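Local coordinates for protein polyphenol oxidase, chloroplastic (Malus domestica, PDB 6ELV) that catalyses the oxidation of mono- and o-diphenols to o-diquinones, and is represented here by its separately expressed C-terminal domain, at residues I54-D57 against A61-F64; F87-H92 against K98-I103. All coordinates share one frame; numbering follows the deposited sequence.

Contact 1 (I54-D57 against A61-F64)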
ATOM      1  N   ILE A  54      -4.966  -9.492   1.837  1.00 10.36           N
ATOM      2  CA  ILE A  54      -4.916  -9.690   0.393  1.00  9.83           C
ATOM      3  C   ILE A  54      -5.473 -11.073   0.095  1.00 10.28           C
ATOM      4  O   ILE A  54      -4.919 -12.081   0.548  1.00 12.59           O
ATOM      5  CB  ILE A  54      -3.473  -9.564  -0.111  1.00  9.71           C
ATOM      6  CG1 ILE A  54      -2.881  -8.195   0.227  1.00  9.98           C
ATOM      7  CG2 ILE A  54      -3.385  -9.866  -1.601  1.00 10.95           C
ATOM      8  CD1 ILE A  54      -1.394  -8.120  -0.050  1.00  9.88           C
ATOM      9  N   GLU A  55      -6.566 -11.134  -0.662  1.00 10.02           N
ATOM     10  CA  GLU A  55      -7.264 -12.400  -0.831  1.00  9.91           C
ATOM     11  C   GLU A  55      -7.655 -12.610  -2.283  1.00  9.27           C
ATOM     12  O   GLU A  55      -8.152 -11.693  -2.944  1.00  9.97           O
ATOM     13  CB  GLU A  55      -8.495 -12.454   0.056  1.00 11.74           C
ATOM     14  CG  GLU A  55      -9.112 -13.805   0.116  1.00 16.02           C
ATOM     15  CD  GLU A  55     -10.261 -13.828   1.077  1.00 21.68           C
ATOM     16  OE1 GLU A  55     -10.065 -13.433   2.245  1.00 24.55           O
ATOM     17  OE2 GLU A  55     -11.373 -14.196   0.646  1.00 23.83           O
ATOM     18  N   PHE A  56      -7.455 -13.835  -2.765  1.00  9.59           N
ATOM     19  CA  PHE A  56      -7.663 -14.158  -4.171  1.00  9.69           C
ATOM     20  C   PHE A  56      -7.689 -15.674  -4.312  1.00  9.04           C
ATOM     21  O   PHE A  56      -7.260 -16.408  -3.418  1.00  9.03           O
ATOM     22  CB  PHE A  56      -6.547 -13.569  -5.053  1.00  9.92           C
ATOM     23  CG  PHE A  56      -5.168 -13.950  -4.595  1.00  9.71           C
ATOM     24  CD1 PHE A  56      -4.517 -13.226  -3.605  1.00  9.74           C
ATOM     25  CD2 PHE A  56      -4.543 -15.078  -5.110  1.00 11.40           C
ATOM     26  CE1 PHE A  56      -3.275 -13.610  -3.166  1.00 11.62           C
ATOM     27  CE2 PHE A  56      -3.289 -15.458  -4.673  1.00 12.91           C
ATOM     28  CZ  PHE A  56      -2.661 -14.722  -3.697  1.00 13.13           C
ATOM     29  N   ASP A  57      -8.193 -16.133  -5.451  1.00  9.02           N
ATOM     30  CA  ASP A  57      -8.168 -17.556  -5.771  1.00  9.31           C
ATOM     31  C   ASP A  57      -6.757 -17.942  -6.199  1.00  8.62           C
ATOM     32  O   ASP A  57      -6.163 -17.290  -7.060  1.00  9.16           O
ATOM     33  CB  ASP A  57      -9.134 -17.876  -6.912  1.00 10.91           C
ATOM     34  CG  ASP A  57     -10.593 -17.913  -6.482  1.00 13.14           C
ATOM     35  OD1 ASP A  57     -10.920 -17.647  -5.313  1.00 14.51           O
ATOM     36  OD2 ASP A  57     -11.432 -18.201  -7.356  1.00 18.89           O
ATOM     37  N   ALA A  61      -3.497 -15.929 -11.473  1.00 10.95           N
ATOM     38  CA  ALA A  61      -2.288 -15.125 -11.318  1.00 12.29           C
ATOM     39  C   ALA A  61      -2.678 -13.723 -10.877  1.00 10.33           C
ATOM     40  O   ALA A  61      -3.619 -13.132 -11.423  1.00 11.55           O
ATOM     41  CB  ALA A  61      -1.534 -15.033 -12.643  1.00 14.57           C
ATOM     42  N   VAL A  62      -1.976 -13.190  -9.883  1.00  9.68           N
ATOM     43  CA  VAL A  62      -2.282 -11.867  -9.356  1.00  9.25           C
ATOM     44  C   VAL A  62      -1.021 -11.025  -9.357  1.00  9.16           C
ATOM     45  O   VAL A  62       0.053 -11.487  -8.946  1.00 10.81           O
ATOM     46  CB  VAL A  62      -2.897 -11.938  -7.947  1.00 10.45           C
ATOM     47  CG1 VAL A  62      -3.004 -10.540  -7.329  1.00 11.95           C
ATOM     48  CG2 VAL A  62      -4.253 -12.597  -8.011  1.00 12.00           C
ATOM     49  N   LYS A  63      -1.155  -9.783  -9.812  1.00  8.27           N
ATOM     50  CA  LYS A  63      -0.101  -8.799  -9.636  1.00  8.41           C
ATOM     51  C   LYS A  63      -0.731  -7.436  -9.452  1.00  7.58           C
ATOM     52  O   LYS A  63      -1.621  -7.048 -10.219  1.00  7.94           O
ATOM     53  CB  LYS A  63       0.819  -8.750 -10.847  1.00 10.23           C
ATOM     54  CG  LYS A  63       1.938  -7.729 -10.700  1.00 12.43           C
ATOM     55  CD  LYS A  63       3.002  -7.970 -11.746  1.00 15.81           C
ATOM     56  CE  LYS A  63       4.334  -7.383 -11.344  1.00 20.15           C
ATOM     57  NZ  LYS A  63       4.362  -5.942 -11.607  1.00 19.74           N
ATOM     58  N   PHE A  64      -0.251  -6.705  -8.454  1.00  7.44           N
ATOM     59  CA  PHE A  64      -0.542  -5.290  -8.337  1.00  7.26           C
ATOM     60  C   PHE A  64       0.706  -4.577  -7.846  1.00  6.90           C
ATOM     61  O   PHE A  64       1.514  -5.141  -7.098  1.00  8.18           O
ATOM     62  CB  PHE A  64      -1.785  -4.984  -7.474  1.00  8.27           C
ATOM     63  CG  PHE A  64      -1.665  -5.327  -6.004  1.00  8.27           C
ATOM     64  CD1 PHE A  64      -1.082  -4.441  -5.099  1.00  8.18           C
ATOM     65  CD2 PHE A  64      -2.216  -6.504  -5.518  1.00  9.19           C
ATOM     66  CE1 PHE A  64      -1.016  -4.741  -3.753  1.00  9.39           C
ATOM     67  CE2 PHE A  64      -2.155  -6.819  -4.170  1.00 10.13           C
ATOM     68  CZ  PHE A  64      -1.552  -5.937  -3.283  1.00  9.91           C
TER
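Val62 meets Phe56 through one methyl: CG2 lies 3.8 Å from Phe56 CG and about as far from the neighbouring ring carbon CD2, with the two side chains set obliquely to each other. With CG1 anti to the backbone N (chi1 171°), CG2 is the branch left beside the N, and it is this methyl that reaches the ring. The backbones here are 7.8 Å apart between Phe56 CA and Val62 CA, and no hydrogen bond crosses. Two residues on, Phe64 points back at Ile54. Its CZ approaches Ile54 CD1 at 3.9 Å, the methyl lying at the ring edge in the ring plane; Ile54 CG2 comes only to 4.2 Å from Phe64 CE2. All four residues are buried, and the interface is purely apolar. A three-residue turn joins the segments, yet the strands belong to different sheets and face each other through side chains, which defines a beta-arch. Strand 62-70 is flanked in its sheet by strands 82-89 and 122-131, with Phe87 meeting the Phe64 ring, while strand 48-57 runs between strands 99-107 and 135-142.

Contact 2 (F87-H92 against K98-I103); sequences FVSVPH and KKMNTI
His92, whose ring edge receives the methyl of Met100, donates from ND1 to Val90 O at 2.9 Å. The N-H...O angle is 176° and the oxygen lies within 1° of the ring plane, so the bond is essentially straight and fixes the rotation of the imidazole. On the other ring nitrogen, NE2 is hydrogen-bonded to Arg58 NH1. Met100 CE comes up to His92 CE1 at 3.5 Å, near the ring plane, the methionine chain running roughly perpendicular to the histidine side chain. The Met100 chain first extends away from its backbone N, then bends at chi2 (137°) and chi3, which carries the methyl to Ser89 OG as well, at 3.7 Å. Were an alanine here instead of His92, Val90 O and Arg58 NH1 would probably each lose a ring partner and Met100 CE the edge it abuts. The segments run in opposite directions, joined by a five-residue loop, but no hydrogen bond links them: strand 82-89 belongs to one sheet and strand 99-107 to the other, a second beta-arch across the sandwich. Further along, Phe87 and Thr102 meet end-on from the two sheets. Thr102 CG2 sits 3.6 Å from Phe87 CE1, obliquely to the ring, and 3.7 Å from Phe87 CZ.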
ATOM      1  N   PHE A  87       2.940  -6.823  -5.233  1.00  8.23           N
ATOM      2  CA  PHE A  87       2.475  -8.130  -4.803  1.00  8.43           C
ATOM      3  C   PHE A  87       2.279  -9.001  -6.038  1.00  7.99           C
ATOM      4  O   PHE A  87       1.616  -8.578  -6.990  1.00  8.56           O
ATOM      5  CB  PHE A  87       1.135  -8.047  -4.078  1.00 10.00           C
ATOM      6  CG  PHE A  87       0.631  -9.392  -3.691  1.00 10.69           C
ATOM      7  CD1 PHE A  87       1.168 -10.035  -2.593  1.00 12.51           C
ATOM      8  CD2 PHE A  87      -0.292 -10.062  -4.479  1.00 11.17           C
ATOM      9  CE1 PHE A  87       0.759 -11.294  -2.256  1.00 14.34           C
ATOM     10  CE2 PHE A  87      -0.699 -11.327  -4.150  1.00 12.00           C
ATOM     11  CZ  PHE A  87      -0.172 -11.949  -3.038  1.00 13.21           C
ATOM     12  N   VAL A  88       2.827 -10.215  -6.011  1.00  8.89           N
ATOM     13  CA  VAL A  88       2.702 -11.169  -7.106  1.00  9.45           C
ATOM     14  C   VAL A  88       2.360 -12.532  -6.529  1.00 10.16           C
ATOM     15  O   VAL A  88       2.982 -12.978  -5.558  1.00 12.48           O
ATOM     16  CB  VAL A  88       4.016 -11.284  -7.907  1.00 13.12           C
ATOM     17  CG1 VAL A  88       3.915 -12.374  -8.958  1.00 16.23           C
ATOM     18  CG2 VAL A  88       4.372  -9.966  -8.542  1.00 16.03           C
ATOM     19  N   SER A  89       1.411 -13.218  -7.160  1.00  9.96           N
ATOM     20  CA  SER A  89       1.170 -14.634  -6.918  1.00 11.01           C
ATOM     21  C   SER A  89       1.144 -15.370  -8.248  1.00 11.43           C
ATOM     22  O   SER A  89       0.493 -14.925  -9.195  1.00 12.02           O
ATOM     23  CB  SER A  89      -0.147 -14.841  -6.187  1.00 10.85           C
ATOM     24  OG  SER A  89      -0.344 -16.210  -5.903  1.00 11.56           O
ATOM     25  N   VAL A  90       1.842 -16.501  -8.313  1.00 15.04           N
ATOM     26  CA  VAL A  90       1.816 -17.369  -9.493  1.00 17.08           C
ATOM     27  C   VAL A  90       0.709 -18.398  -9.283  1.00 15.66           C
ATOM     28  O   VAL A  90       0.506 -18.878  -8.153  1.00 17.82           O
ATOM     29  CB  VAL A  90       3.202 -17.978  -9.800  1.00 22.51           C
ATOM     30  CG1 VAL A  90       3.591 -18.958  -8.774  1.00 25.91           C
ATOM     31  CG2 VAL A  90       3.267 -18.646 -11.180  1.00 25.63           C
ATOM     32  N   PRO A  91      -0.049 -18.728 -10.322  1.00 17.12           N
ATOM     33  CA  PRO A  91      -1.196 -19.620 -10.141  1.00 17.03           C
ATOM     34  C   PRO A  91      -0.757 -21.010  -9.719  1.00 12.22           C
ATOM     35  O   PRO A  91       0.247 -21.545 -10.200  1.00 12.79           O
ATOM     36  CB  PRO A  91      -1.865 -19.635 -11.519  1.00 19.65           C
ATOM     37  CG  PRO A  91      -0.885 -19.023 -12.461  1.00 21.07           C
ATOM     38  CD  PRO A  91       0.038 -18.184 -11.685  1.00 19.13           C
ATOM     39  N   HIS A  92      -1.519 -21.587  -8.802  1.00 10.43           N
ATOM     40  CA  HIS A  92      -1.188 -22.895  -8.262  1.00  9.11           C
ATOM     41  C   HIS A  92      -2.435 -23.477  -7.630  1.00  8.10           C
ATOM     42  O   HIS A  92      -3.458 -22.798  -7.470  1.00  9.43           O
ATOM     43  CB  HIS A  92      -0.054 -22.795  -7.230  1.00  9.11           C
ATOM     44  CG  HIS A  92      -0.395 -21.967  -6.026  1.00  9.03           C
ATOM     45  ND1 HIS A  92      -0.315 -20.592  -6.026  1.00 10.60           N
ATOM     46  CD2 HIS A  92      -0.822 -22.316  -4.788  1.00  8.98           C
ATOM     47  CE1 HIS A  92      -0.673 -20.133  -4.840  1.00 10.50           C
ATOM     48  NE2 HIS A  92      -0.978 -21.155  -4.063  1.00  9.77           N
ATOM     49  N   LYS A  98      -8.870 -23.184  -1.578  1.00  8.96           N
ATOM     50  CA  LYS A  98      -9.077 -22.542  -2.867  1.00  9.50           C
ATOM     51  C   LYS A  98      -8.389 -21.183  -2.926  1.00  8.63           C
ATOM     52  O   LYS A  98      -7.919 -20.764  -3.992  1.00  9.68           O
ATOM     53  CB  LYS A  98     -10.576 -22.356  -3.092  1.00 11.27           C
ATOM     54  CG  LYS A  98     -10.939 -21.715  -4.411  1.00 13.90           C
ATOM     55  CD  LYS A  98     -12.439 -21.544  -4.568  1.00 18.05           C
ATOM     56  CE  LYS A  98     -12.943 -20.286  -3.888  1.00 21.33           C
ATOM     57  NZ  LYS A  98     -14.365 -19.999  -4.248  1.00 23.05           N
ATOM     58  N   LYS A  99      -8.350 -20.470  -1.809  1.00  9.42           N
ATOM     59  CA  LYS A  99      -7.935 -19.079  -1.784  1.00  9.76           C
ATOM     60  C   LYS A  99      -6.659 -18.938  -0.964  1.00  9.52           C
ATOM     61  O   LYS A  99      -6.289 -19.813  -0.169  1.00  9.51           O
ATOM     62  CB  LYS A  99      -9.028 -18.225  -1.153  1.00 10.79           C
ATOM     63  CG  LYS A  99     -10.333 -18.269  -1.933  1.00 13.10           C
ATOM     64  CD  LYS A  99     -11.193 -17.093  -1.589  1.00 17.22           C
ATOM     65  CE  LYS A  99     -11.623 -17.248  -0.148  1.00 23.50           C
ATOM     66  NZ  LYS A  99     -12.489 -16.159   0.362  1.00 27.45           N
ATOM     67  N   MET A 100      -5.993 -17.809  -1.160  1.00 10.13           N
ATOM     68  CA  MET A 100      -4.922 -17.357  -0.289  1.00 10.43           C
ATOM     69  C   MET A 100      -5.357 -16.064   0.378  1.00 10.02           C
ATOM     70  O   MET A 100      -6.011 -15.221  -0.245  1.00 11.52           O
ATOM     71  CB  MET A 100      -3.636 -17.120  -1.089  1.00 13.89           C
ATOM     72  CG  MET A 100      -2.415 -16.638  -0.299  1.00 19.63           C
ATOM     73  SD  MET A 100      -0.936 -17.491  -0.831  1.00 28.51           S
ATOM     74  CE  MET A 100      -1.306 -17.550  -2.594  1.00 31.33           C
ATOM     75  N   ASN A 101      -4.996 -15.921   1.648  1.00 10.07           N
ATOM     76  CA  ASN A 101      -5.201 -14.695   2.402  1.00 11.04           C
ATOM     77  C   ASN A 101      -3.844 -14.336   2.982  1.00 10.39           C
ATOM     78  O   ASN A 101      -3.302 -15.081   3.808  1.00 12.54           O
ATOM     79  CB  ASN A 101      -6.237 -14.894   3.504  1.00 14.66           C
ATOM     80  CG  ASN A 101      -6.632 -13.586   4.157  1.00 18.97           C
ATOM     81  OD1 ASN A 101      -5.780 -12.788   4.527  1.00 21.00           O
ATOM     82  ND2 ASN A 101      -7.929 -13.350   4.276  1.00 24.04           N
ATOM     83  N   THR A 102      -3.285 -13.216   2.536  1.00  9.69           N
ATOM     84  CA  THR A 102      -1.894 -12.916   2.814  1.00  9.78           C
ATOM     85  C   THR A 102      -1.713 -11.415   3.041  1.00  9.91           C
ATOM     86  O   THR A 102      -2.675 -10.667   3.218  1.00 10.34           O
ATOM     87  CB  THR A 102      -1.015 -13.543   1.728  1.00 10.97           C
ATOM     88  OG1 THR A 102       0.352 -13.472   2.132  1.00 13.49           O
ATOM     89  CG2 THR A 102      -1.207 -12.866   0.369  1.00 12.41           C
ATOM     90  N   ILE A 103      -0.455 -10.984   3.035  1.00 10.86           N
ATOM     91  CA  ILE A 103      -0.071  -9.647   3.464  1.00 10.71           C
ATOM     92  C   ILE A 103       1.129  -9.235   2.629  1.00 11.05           C
ATOM     93  O   ILE A 103       1.865 -10.079   2.112  1.00 16.09           O
ATOM     94  CB  ILE A 103       0.275  -9.699   4.972  1.00 13.27           C
ATOM     95  CG1 ILE A 103       0.518  -8.320   5.590  1.00 16.16           C
ATOM     96  CG2 ILE A 103       1.474 -10.591   5.201  1.00 16.75           C
ATOM     97  CD1 ILE A 103       0.303  -8.347   7.075  1.00 19.61           C
TER

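Overall arrangement
Contacts 1 and 2 are successive crossings between the same two sheets, with centres about 5 Å apart; contact 1 is complete in the chain before contact 2 begins. In one sheet strand 62-70 pairs with strand 82-89, in the other strand 48-57 pairs with strand 99-107, so each contact supplies one strand to each pair. The two contacts also touch: within one sheet Ile54 O and Thr102 N, 2.8 Å apart, make a probable hydrogen bond, and between the sheets Phe56 CE2 packs against Ser89 OG at 3.3 Å. The calcium site uses Asp70, the last residue of strand 62-70, together with Asp72 and Asp120; contact 1 involves the beginning of that strand, and neither contact contributes a calcium ligand.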